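Local coordinates for peptidase S9 prolyl oligopeptidase catalytic domain-containing protein (Pyrococcus horikoshii, PDB 4HXE), which probably acts as a serine peptidase of the prolyl oligopeptidase family, joining a beta-propeller to an alpha/beta-hydrolase domain, and binds magnesium ions, at residues A[149-154]-A[167-172]; A[302-307]-A[315-320]; A[482-487]-A[597-602]. All coordinates share one frame; numbering follows the deposited sequence.

Contact 1: residues A[149-154]-A[167-172]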
loop_
_atom_site.group_PDB
_atom_site.type_symbol
_atom_site.label_atom_id
_atom_site.label_comp_id
_atom_site.label_asym_id
_atom_site.label_seq_id
_atom_site.Cartn_x
_atom_site.Cartn_y
_atom_site.Cartn_z
ATOM N N GLY A 149 -15.364 -9.539 -29.976
ATOM C CA GLY A 149 -16.127 -8.587 -30.814
ATOM C C GLY A 149 -15.254 -7.476 -31.378
ATOM O O GLY A 149 -15.792 -6.491 -31.889
ATOM N N GLU A 150 -13.911 -7.636 -31.320
ATOM C CA GLU A 150 -12.964 -6.588 -31.755
ATOM C C GLU A 150 -13.302 -5.842 -33.078
ATOM O O GLU A 150 -13.526 -6.463 -34.150
ATOM C CB GLU A 150 -11.564 -7.177 -31.864
ATOM C CG GLU A 150 -10.519 -6.131 -32.300
ATOM C CD GLU A 150 -9.074 -6.634 -32.236
ATOM O OE1 GLU A 150 -8.662 -7.255 -31.220
ATOM O OE2 GLU A 150 -8.336 -6.394 -33.239
ATOM N N LYS A 151 -13.321 -4.512 -33.007
ATOM C CA LYS A 151 -13.273 -3.682 -34.206
ATOM C C LYS A 151 -11.947 -2.952 -34.288
ATOM O O LYS A 151 -11.307 -2.703 -33.251
ATOM C CB LYS A 151 -14.406 -2.622 -34.150
ATOM C CG LYS A 151 -15.809 -3.208 -34.012
ATOM C CD LYS A 151 -16.080 -4.195 -35.133
ATOM C CE LYS A 151 -16.880 -3.504 -36.214
ATOM N NZ LYS A 151 -18.310 -3.897 -36.093
ATOM N N THR A 152 -11.572 -2.530 -35.496
ATOM C CA THR A 152 -10.376 -1.730 -35.692
ATOM C C THR A 152 -10.776 -0.271 -35.528
ATOM O O THR A 152 -11.867 0.122 -35.957
ATOM C CB THR A 152 -9.712 -1.969 -37.067
ATOM O OG1 THR A 152 -9.597 -3.397 -37.307
ATOM C CG2 THR A 152 -8.332 -1.351 -37.102
ATOM N N THR A 153 -9.888 0.523 -34.908
ATOM C CA THR A 153 -10.127 1.938 -34.728
ATOM C C THR A 153 -9.040 2.724 -35.401
ATOM O O THR A 153 -7.873 2.332 -35.397
ATOM C CB THR A 153 -10.167 2.331 -33.210
ATOM O OG1 THR A 153 -8.866 2.055 -32.601
ATOM C CG2 THR A 153 -11.285 1.580 -32.456
ATOM N N PHE A 154 -9.426 3.863 -35.959
ATOM C CA PHE A 154 -8.477 4.711 -36.631
ATOM C C PHE A 154 -8.652 6.063 -35.979
ATOM O O PHE A 154 -9.808 6.547 -35.835
ATOM C CB PHE A 154 -8.839 4.805 -38.102
ATOM C CG PHE A 154 -8.648 3.500 -38.826
ATOM C CD1 PHE A 154 -9.641 2.510 -38.809
ATOM C CD2 PHE A 154 -7.445 3.243 -39.517
ATOM C CE1 PHE A 154 -9.452 1.309 -39.488
ATOM C CE2 PHE A 154 -7.264 2.013 -40.176
ATOM C CZ PHE A 154 -8.270 1.065 -40.157
ATOM N N GLN A 167 -11.929 10.150 -36.022
ATOM C CA GLN A 167 -11.858 8.756 -35.671
ATOM C C GLN A 167 -12.948 7.982 -36.399
ATOM O O GLN A 167 -14.015 8.546 -36.692
ATOM C CB GLN A 167 -12.006 8.569 -34.185
ATOM C CG GLN A 167 -13.380 8.877 -33.686
ATOM C CD GLN A 167 -13.304 9.072 -32.210
ATOM O OE1 GLN A 167 -13.109 8.099 -31.463
ATOM N NE2 GLN A 167 -13.377 10.337 -31.768
ATOM N N PHE A 168 -12.681 6.720 -36.726
ATOM C CA PHE A 168 -13.710 5.889 -37.311
ATOM C C PHE A 168 -13.337 4.467 -37.000
ATOM O O PHE A 168 -12.197 4.190 -36.593
ATOM C CB PHE A 168 -13.874 6.173 -38.823
ATOM C CG PHE A 168 -12.593 6.036 -39.614
ATOM C CD1 PHE A 168 -11.727 7.110 -39.771
ATOM C CD2 PHE A 168 -12.264 4.804 -40.225
ATOM C CE1 PHE A 168 -10.568 6.997 -40.523
ATOM C CE2 PHE A 168 -11.105 4.675 -40.977
ATOM C CZ PHE A 168 -10.253 5.792 -41.133
ATOM N N GLU A 169 -14.312 3.568 -37.118
ATOM C CA GLU A 169 -14.010 2.176 -36.925
ATOM C C GLU A 169 -14.245 1.344 -38.160
ATOM O O GLU A 169 -14.968 1.747 -39.064
ATOM C CB GLU A 169 -14.696 1.613 -35.660
ATOM C CG GLU A 169 -16.197 1.400 -35.731
ATOM C CD GLU A 169 -16.719 0.623 -34.510
ATOM O OE1 GLU A 169 -17.450 -0.342 -34.766
ATOM O OE2 GLU A 169 -16.363 0.934 -33.325
ATOM N N LYS A 170 -13.625 0.166 -38.190
ATOM C CA LYS A 170 -13.717 -0.738 -39.327
ATOM C C LYS A 170 -13.766 -2.144 -38.796
ATOM O O LYS A 170 -13.459 -2.377 -37.606
ATOM C CB LYS A 170 -12.501 -0.563 -40.264
ATOM C CG LYS A 170 -12.559 0.744 -41.076
ATOM C CD LYS A 170 -13.693 0.701 -42.113
ATOM C CE LYS A 170 -13.511 1.802 -43.146
ATOM N NZ LYS A 170 -14.758 1.882 -43.977
ATOM N N PRO A 171 -14.163 -3.117 -39.654
ATOM C CA PRO A 171 -14.091 -4.476 -39.199
ATOM C C PRO A 171 -12.745 -4.891 -38.606
ATOM O O PRO A 171 -11.697 -4.288 -38.875
ATOM C CB PRO A 171 -14.386 -5.274 -40.496
ATOM C CG PRO A 171 -15.364 -4.395 -41.167
ATOM C CD PRO A 171 -14.717 -3.041 -41.013
ATOM N N ARG A 172 -12.793 -5.921 -37.770
ATOM C CA ARG A 172 -11.639 -6.517 -37.213
ATOM C C ARG A 172 -10.543 -6.698 -38.299
ATOM O O ARG A 172 -10.857 -7.024 -39.447
ATOM C CB ARG A 172 -12.126 -7.891 -36.763
ATOM C CG ARG A 172 -11.193 -8.664 -35.912
ATOM C CD ARG A 172 -11.903 -10.004 -35.601
ATOM N NE ARG A 172 -13.142 -9.735 -34.913
ATOM C CZ ARG A 172 -13.881 -10.633 -34.278
ATOM N NH1 ARG A 172 -13.472 -11.900 -34.218
ATOM N NH2 ARG A 172 -15.006 -10.257 -33.703
HETATM O O HOH W 1 -16.115 -7.668 -34.627
#
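The carbonyl oxygen Glu150 O is gripped by a water, which donates to it and accepts from Arg172 NH2, and by Arg172 NE in a weak bond of 3.4 Å. This grip closes the open end of the antiparallel hairpin of strands 151-158 and 163-170, the two last strands of a four-stranded propeller blade. In Arg172, CG anti to the amide N (chi1 -169°) and a bend at chi3 carry the guanidinium to Glu150; Glu134 forms a salt bridge with NH2. Further in, Thr152 OG1 donates to Pro171 O at 2.8 Å; Ser174 N bonds to Thr152 OG1 and Ser174 OG to Pro171 O. Thr152 and Lys170 form a hydrogen-bonded pair, as do Phe154 and Phe168. On the face that carries these four residues, the two phenyl rings lie almost parallel, planes at 9°, yet scarcely overlap. Instead Phe154 CB sits over the face of the Phe168 ring, 3.6 Å from its centroid, in a CH-pi contact. Lys170 crosses Phe154 at about a right angle, its amine directed to Glu210. On the face of Glu169 and Thr153, Glu169 OE1 lies 3.4 Å from Lys151 CG and makes a long salt bridge, 3.9 Å, with Lys151 NZ.

Contact 2: residues A[302-307]-A[315-320]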
loop_
_atom_site.group_PDB
_atom_site.type_symbol
_atom_site.label_atom_id
_atom_site.label_comp_id
_atom_site.label_asym_id
_atom_site.label_seq_id
_atom_site.Cartn_x
_atom_site.Cartn_y
_atom_site.Cartn_z
ATOM N N TRP A 302 20.019 -12.259 -43.323
ATOM C CA TRP A 302 18.616 -11.844 -43.337
ATOM C C TRP A 302 18.586 -10.380 -43.052
ATOM O O TRP A 302 19.112 -9.928 -42.002
ATOM C CB TRP A 302 17.871 -12.554 -42.268
ATOM C CG TRP A 302 17.313 -13.887 -42.679
ATOM C CD1 TRP A 302 17.950 -14.855 -43.412
ATOM C CD2 TRP A 302 15.980 -14.433 -42.402
ATOM N NE1 TRP A 302 17.136 -15.934 -43.613
ATOM C CE2 TRP A 302 15.946 -15.753 -43.045
ATOM C CE3 TRP A 302 14.830 -13.952 -41.777
ATOM C CZ2 TRP A 302 14.803 -16.603 -42.993
ATOM C CZ3 TRP A 302 13.687 -14.812 -41.704
ATOM C CH2 TRP A 302 13.675 -16.099 -42.324
ATOM N N ILE A 303 18.104 -9.602 -44.028
ATOM C CA ILE A 303 17.805 -8.207 -43.776
ATOM C C ILE A 303 16.489 -8.143 -43.009
ATOM O O ILE A 303 15.404 -8.297 -43.588
ATOM C CB ILE A 303 17.734 -7.352 -45.096
ATOM C CG1 ILE A 303 19.047 -7.437 -45.917
ATOM C CG2 ILE A 303 17.372 -5.903 -44.763
ATOM C CD1 ILE A 303 20.321 -7.238 -45.093
ATOM N N MET A 304 16.576 -7.867 -41.716
ATOM C CA MET A 304 15.455 -7.972 -40.818
ATOM C C MET A 304 14.622 -6.663 -40.910
ATOM O O MET A 304 13.532 -6.596 -40.398
ATOM C CB MET A 304 15.974 -8.133 -39.350
ATOM C CG MET A 304 16.683 -9.460 -39.069
ATOM S SD MET A 304 15.694 -10.861 -39.616
ATOM C CE MET A 304 14.456 -11.035 -38.356
ATOM N N GLY A 305 15.112 -5.595 -41.517
ATOM C CA GLY A 305 14.337 -4.366 -41.413
ATOM C C GLY A 305 15.163 -3.335 -42.083
ATOM O O GLY A 305 16.363 -3.483 -42.170
ATOM N N PHE A 306 14.520 -2.286 -42.590
ATOM C CA PHE A 306 15.277 -1.265 -43.265
ATOM C C PHE A 306 14.395 -0.003 -43.303
ATOM O O PHE A 306 13.183 -0.041 -43.030
ATOM C CB PHE A 306 15.687 -1.725 -44.707
ATOM C CG PHE A 306 14.512 -2.069 -45.603
ATOM C CD1 PHE A 306 14.002 -3.372 -45.624
ATOM C CD2 PHE A 306 13.863 -1.077 -46.358
ATOM C CE1 PHE A 306 12.903 -3.659 -46.423
ATOM C CE2 PHE A 306 12.742 -1.380 -47.138
ATOM C CZ PHE A 306 12.292 -2.667 -47.190
ATOM N N ASP A 307 14.999 1.109 -43.656
ATOM C CA ASP A 307 14.226 2.320 -43.848
ATOM C C ASP A 307 15.019 3.227 -44.750
ATOM O O ASP A 307 16.250 3.085 -44.853
ATOM C CB ASP A 307 13.880 3.023 -42.536
ATOM C CG ASP A 307 12.735 4.054 -42.723
ATOM O OD1 ASP A 307 11.987 3.910 -43.708
ATOM O OD2 ASP A 307 12.575 4.997 -41.922
ATOM N N LEU A 315 18.954 -3.450 -40.971
ATOM C CA LEU A 315 19.384 -4.371 -39.944
ATOM C C LEU A 315 19.706 -5.699 -40.657
ATOM O O LEU A 315 18.942 -6.173 -41.481
ATOM C CB LEU A 315 18.258 -4.579 -38.939
ATOM C CG LEU A 315 18.039 -3.484 -37.909
ATOM C CD1 LEU A 315 16.873 -3.927 -37.021
ATOM C CD2 LEU A 315 19.257 -3.264 -37.018
ATOM N N LYS A 316 20.877 -6.244 -40.392
ATOM C CA LYS A 316 21.316 -7.427 -41.090
ATOM C C LYS A 316 21.689 -8.372 -39.998
ATOM O O LYS A 316 22.493 -8.030 -39.108
ATOM C CB LYS A 316 22.552 -7.164 -41.974
ATOM C CG LYS A 316 23.108 -8.514 -42.452
ATOM C CD LYS A 316 24.152 -8.431 -43.518
ATOM C CE LYS A 316 25.227 -7.423 -43.247
ATOM N NZ LYS A 316 26.264 -7.677 -44.259
ATOM N N GLU A 317 21.041 -9.537 -40.030
ATOM C CA GLU A 317 21.369 -10.598 -39.137
ATOM C C GLU A 317 22.078 -11.729 -39.934
ATOM O O GLU A 317 21.838 -11.871 -41.124
ATOM C CB GLU A 317 20.059 -11.062 -38.532
ATOM C CG GLU A 317 20.223 -12.222 -37.621
ATOM C CD GLU A 317 18.971 -12.389 -36.774
ATOM O OE1 GLU A 317 18.387 -13.485 -36.765
ATOM O OE2 GLU A 317 18.598 -11.403 -36.108
ATOM N N THR A 318 22.931 -12.549 -39.289
ATOM C CA THR A 318 23.604 -13.638 -39.998
ATOM C C THR A 318 23.439 -14.896 -39.175
ATOM O O THR A 318 22.839 -14.844 -38.128
ATOM C CB THR A 318 25.086 -13.370 -40.237
ATOM O OG1 THR A 318 25.760 -13.253 -38.981
ATOM C CG2 THR A 318 25.259 -12.043 -41.040
ATOM N N ALA A 319 23.909 -16.049 -39.676
ATOM C CA ALA A 319 23.759 -17.304 -38.905
ATOM C C ALA A 319 24.435 -17.208 -37.501
ATOM O O ALA A 319 23.970 -17.825 -36.537
ATOM C CB ALA A 319 24.368 -18.432 -39.683
ATOM N N THR A 320 25.491 -16.397 -37.405
ATOM C CA THR A 320 26.277 -16.341 -36.179
ATOM C C THR A 320 26.214 -14.991 -35.406
ATOM O O THR A 320 26.801 -14.868 -34.317
ATOM C CB THR A 320 27.729 -16.792 -36.456
ATOM O OG1 THR A 320 28.397 -15.863 -37.324
ATOM C CG2 THR A 320 27.805 -18.241 -37.068
#
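Ile303 and Lys316 meet as a non-hydrogen-bonded pair in the antiparallel hairpin of strands 302-308 and 312-317, which opens a four-stranded blade of the propeller. The close part is the backbone and buried Leu315, which rests on Leu17 and Pro20 of strand 16-23. Trp302 and Glu317 exchange two nearly straight bonds, and Glu317 N reaches Trp302 O at 2.8 Å with an angle of 175° at the hydrogen. Farther along, Met304 and Gly305 both face Leu315 in the form of a beta bulge: Leu315 O accepts from Met304 N, which stands above the carbonyl plane, while Leu315 N donates to Gly305 O. Buried Ile303 has its CG1 beside the backbone N (chi1 -57°), and a bend at chi2 brings CD1 to 3.8 Å from Lys316 CB; Leu286 and Thr277 of the preceding blade also touch this isoleucine. Lys316 leads away to a salt bridge with Glu332. Around Met304 and Glu317 the contact is looser: Met304 is exposed to solvent, and its side chain touches that of Leu315 through the two CB atoms, 4.2 Å apart. Glu317 keeps OE2 near Met304 CG while OE1 accepts from Phe396 N, and Glu317 CB lies 3.8 Å from Met304 CG.

Contact 3: residues A[482-487]-A[597-602]; sequences FKAGIS and MEFFER
Strand 484-487 and helix 597-602 run nearly antiparallel, their N-to-C directions at 167°, with the short axes 9.1 Å apart at closest approach. The nearest alpha carbons are those of Ala484 and Phe600, at 7.3 Å, so the backbones stay well apart and side chains fill the interval. Ala484 and Ile486 both point their CB toward the helix, whereas the intervening Gly485 contributes its carbonyl. From the helix come two successive phenylalanines, both of which touch Ile486. Phe600 offers a ring face: Ile486 CD1 stands over it, 3.7 Å from the ring centroid and displaced toward the rim, in a CH-pi contact whose shortest approach is 3.3 Å from Ile486 CD1 to Phe600 CE1. Phe599 slides past Ile486 in the opposite direction, its CD2 at 3.6 Å from Ile486 CG1. The strand belongs to the central, largely parallel sheet of the alpha/beta-hydrolase fold, where it lies between strands 460-465 and 538-543, and helix 586-605 packs along one side of that sheet, nearly antiparallel to this strand. Leu539 and Thr463 of those flanking strands touch Phe599 and Phe600 respectively. A chi1 of -164° turns the Phe599 ring away from its own amide N and toward the strand, and CE2 comes to 3.4 Å from Gly485 O. Ala484 CB is a lighter partner, 4.4 Å from CE2 of Phe599 and equally far from CE2 of Phe600. Phe611 and Phe596 meet the rings of Phe599 and Phe600, respectively, in edge-to-face pairs.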
loop_
_atom_site.group_PDB
_atom_site.type_symbol
_atom_site.label_atom_id
_atom_site.label_comp_id
_atom_site.label_asym_id
_atom_site.label_seq_id
_atom_site.Cartn_x
_atom_site.Cartn_y
_atom_site.Cartn_z
ATOM N N PHE A 482 14.713 -41.870 -35.550
ATOM C CA PHE A 482 14.951 -40.896 -34.469
ATOM C C PHE A 482 14.953 -41.488 -33.098
ATOM O O PHE A 482 14.108 -42.351 -32.726
ATOM C CB PHE A 482 14.001 -39.682 -34.572
ATOM C CG PHE A 482 14.020 -39.072 -35.960
ATOM C CD1 PHE A 482 13.083 -39.433 -36.916
ATOM C CD2 PHE A 482 15.038 -38.221 -36.324
ATOM C CE1 PHE A 482 13.151 -38.943 -38.233
ATOM C CE2 PHE A 482 15.119 -37.735 -37.612
ATOM C CZ PHE A 482 14.170 -38.082 -38.567
ATOM N N LYS A 483 15.902 -41.027 -32.294
ATOM C CA LYS A 483 15.975 -41.597 -30.932
ATOM C C LYS A 483 15.251 -40.714 -29.875
ATOM O O LYS A 483 15.016 -41.155 -28.744
ATOM C CB LYS A 483 17.440 -41.822 -30.562
ATOM C CG LYS A 483 18.073 -42.848 -31.494
ATOM C CD LYS A 483 17.657 -44.299 -31.171
ATOM C CE LYS A 483 18.595 -45.309 -31.907
ATOM N NZ LYS A 483 18.426 -45.018 -33.355
ATOM N N ALA A 484 14.966 -39.460 -30.230
ATOM C CA ALA A 484 14.264 -38.526 -29.347
ATOM C C ALA A 484 13.704 -37.396 -30.198
ATOM O O ALA A 484 14.243 -37.059 -31.273
ATOM C CB ALA A 484 15.201 -37.942 -28.289
ATOM N N GLY A 485 12.704 -36.739 -29.638
ATOM C CA GLY A 485 12.096 -35.614 -30.284
ATOM C C GLY A 485 11.658 -34.621 -29.253
ATOM O O GLY A 485 11.337 -34.931 -28.123
ATOM N N ILE A 486 11.672 -33.376 -29.669
ATOM C CA ILE A 486 11.105 -32.349 -28.844
ATOM C C ILE A 486 10.149 -31.664 -29.810
ATOM O O ILE A 486 10.562 -31.041 -30.794
ATOM C CB ILE A 486 12.174 -31.367 -28.309
ATOM C CG1 ILE A 486 13.170 -32.075 -27.335
ATOM C CG2 ILE A 486 11.426 -30.197 -27.636
ATOM C CD1 ILE A 486 14.185 -31.090 -26.726
ATOM N N SER A 487 8.859 -31.808 -29.559
ATOM C CA SER A 487 7.896 -31.189 -30.452
ATOM C C SER A 487 7.180 -30.026 -29.727
ATOM O O SER A 487 6.707 -30.222 -28.597
ATOM C CB SER A 487 6.895 -32.221 -30.889
ATOM O OG SER A 487 5.694 -31.549 -31.291
ATOM N N MET A 597 17.664 -28.289 -23.638
ATOM C CA MET A 597 19.027 -28.842 -23.662
ATOM C C MET A 597 19.120 -30.121 -22.824
ATOM O O MET A 597 19.747 -31.097 -23.210
ATOM C CB MET A 597 20.124 -27.797 -23.331
ATOM C CG MET A 597 19.888 -26.881 -22.153
ATOM S SD MET A 597 20.659 -25.223 -22.110
ATOM C CE MET A 597 22.193 -25.533 -21.207
ATOM N N GLU A 598 18.460 -30.132 -21.692
ATOM C CA GLU A 598 18.514 -31.291 -20.839
ATOM C C GLU A 598 17.807 -32.501 -21.405
ATOM O O GLU A 598 18.277 -33.619 -21.197
ATOM C CB GLU A 598 17.980 -30.946 -19.476
ATOM C CG GLU A 598 18.928 -30.029 -18.717
ATOM C CD GLU A 598 20.349 -30.579 -18.559
ATOM O OE1 GLU A 598 20.597 -31.793 -18.361
ATOM O OE2 GLU A 598 21.254 -29.756 -18.660
ATOM N N PHE A 599 16.692 -32.295 -22.115
ATOM C CA PHE A 599 15.986 -33.461 -22.745
ATOM C C PHE A 599 16.927 -34.160 -23.716
ATOM O O PHE A 599 17.113 -35.382 -23.655
ATOM C CB PHE A 599 14.645 -33.090 -23.405
ATOM C CG PHE A 599 13.757 -34.268 -23.690
ATOM C CD1 PHE A 599 13.058 -34.922 -22.646
ATOM C CD2 PHE A 599 13.653 -34.780 -24.989
ATOM C CE1 PHE A 599 12.215 -36.015 -22.919
ATOM C CE2 PHE A 599 12.851 -35.853 -25.263
ATOM C CZ PHE A 599 12.133 -36.501 -24.215
ATOM N N PHE A 600 17.553 -33.381 -24.589
ATOM C CA PHE A 600 18.506 -33.951 -25.532
ATOM C C PHE A 600 19.732 -34.529 -24.854
ATOM O O PHE A 600 20.211 -35.578 -25.286
ATOM C CB PHE A 600 18.879 -32.922 -26.605
ATOM C CG PHE A 600 17.854 -32.808 -27.672
ATOM C CD1 PHE A 600 17.420 -31.541 -28.111
ATOM C CD2 PHE A 600 17.316 -33.967 -28.280
ATOM C CE1 PHE A 600 16.444 -31.441 -29.114
ATOM C CE2 PHE A 600 16.328 -33.849 -29.297
ATOM C CZ PHE A 600 15.899 -32.591 -29.699
ATOM N N GLU A 601 20.256 -33.863 -23.827
ATOM C CA GLU A 601 21.377 -34.436 -23.064
ATOM C C GLU A 601 20.987 -35.809 -22.545
ATOM O O GLU A 601 21.756 -36.762 -22.614
ATOM C CB GLU A 601 21.774 -33.517 -21.902
ATOM C CG GLU A 601 22.450 -32.220 -22.421
ATOM C CD GLU A 601 23.845 -32.517 -22.910
ATOM O OE1 GLU A 601 24.116 -32.612 -24.106
ATOM O OE2 GLU A 601 24.679 -32.786 -22.064
ATOM N N ARG A 602 19.804 -35.911 -21.976
ATOM C CA ARG A 602 19.489 -37.110 -21.229
ATOM C C ARG A 602 18.704 -38.179 -22.053
ATOM O O ARG A 602 18.413 -39.257 -21.521
ATOM C CB ARG A 602 18.728 -36.731 -19.931
ATOM C CG ARG A 602 19.564 -35.892 -18.981
ATOM C CD ARG A 602 18.719 -35.150 -17.967
ATOM N NE ARG A 602 19.500 -34.174 -17.210
ATOM C CZ ARG A 602 20.149 -34.443 -16.084
ATOM N NH1 ARG A 602 20.122 -35.686 -15.560
ATOM N NH2 ARG A 602 20.831 -33.460 -15.484
#

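From the N terminus, contact 1 comes first and closes a short hairpin loop between the last two strands of one propeller blade. Contact 2 follows in a later blade, again a local hairpin, here between the first two strands of its sheet. Contact 3 is long-range: some 110 residues separate 482-487 from 597-602, and it ties a central strand of the hydrolase domain to a helix near the C terminus. The three loops lie in series, so none nests in or crosses another. None touches its neighbours: the nearest atoms of contacts 2 and 3 are about 17 Å apart, and contacts 1 and 3 lie on opposite sides of the chain's centre.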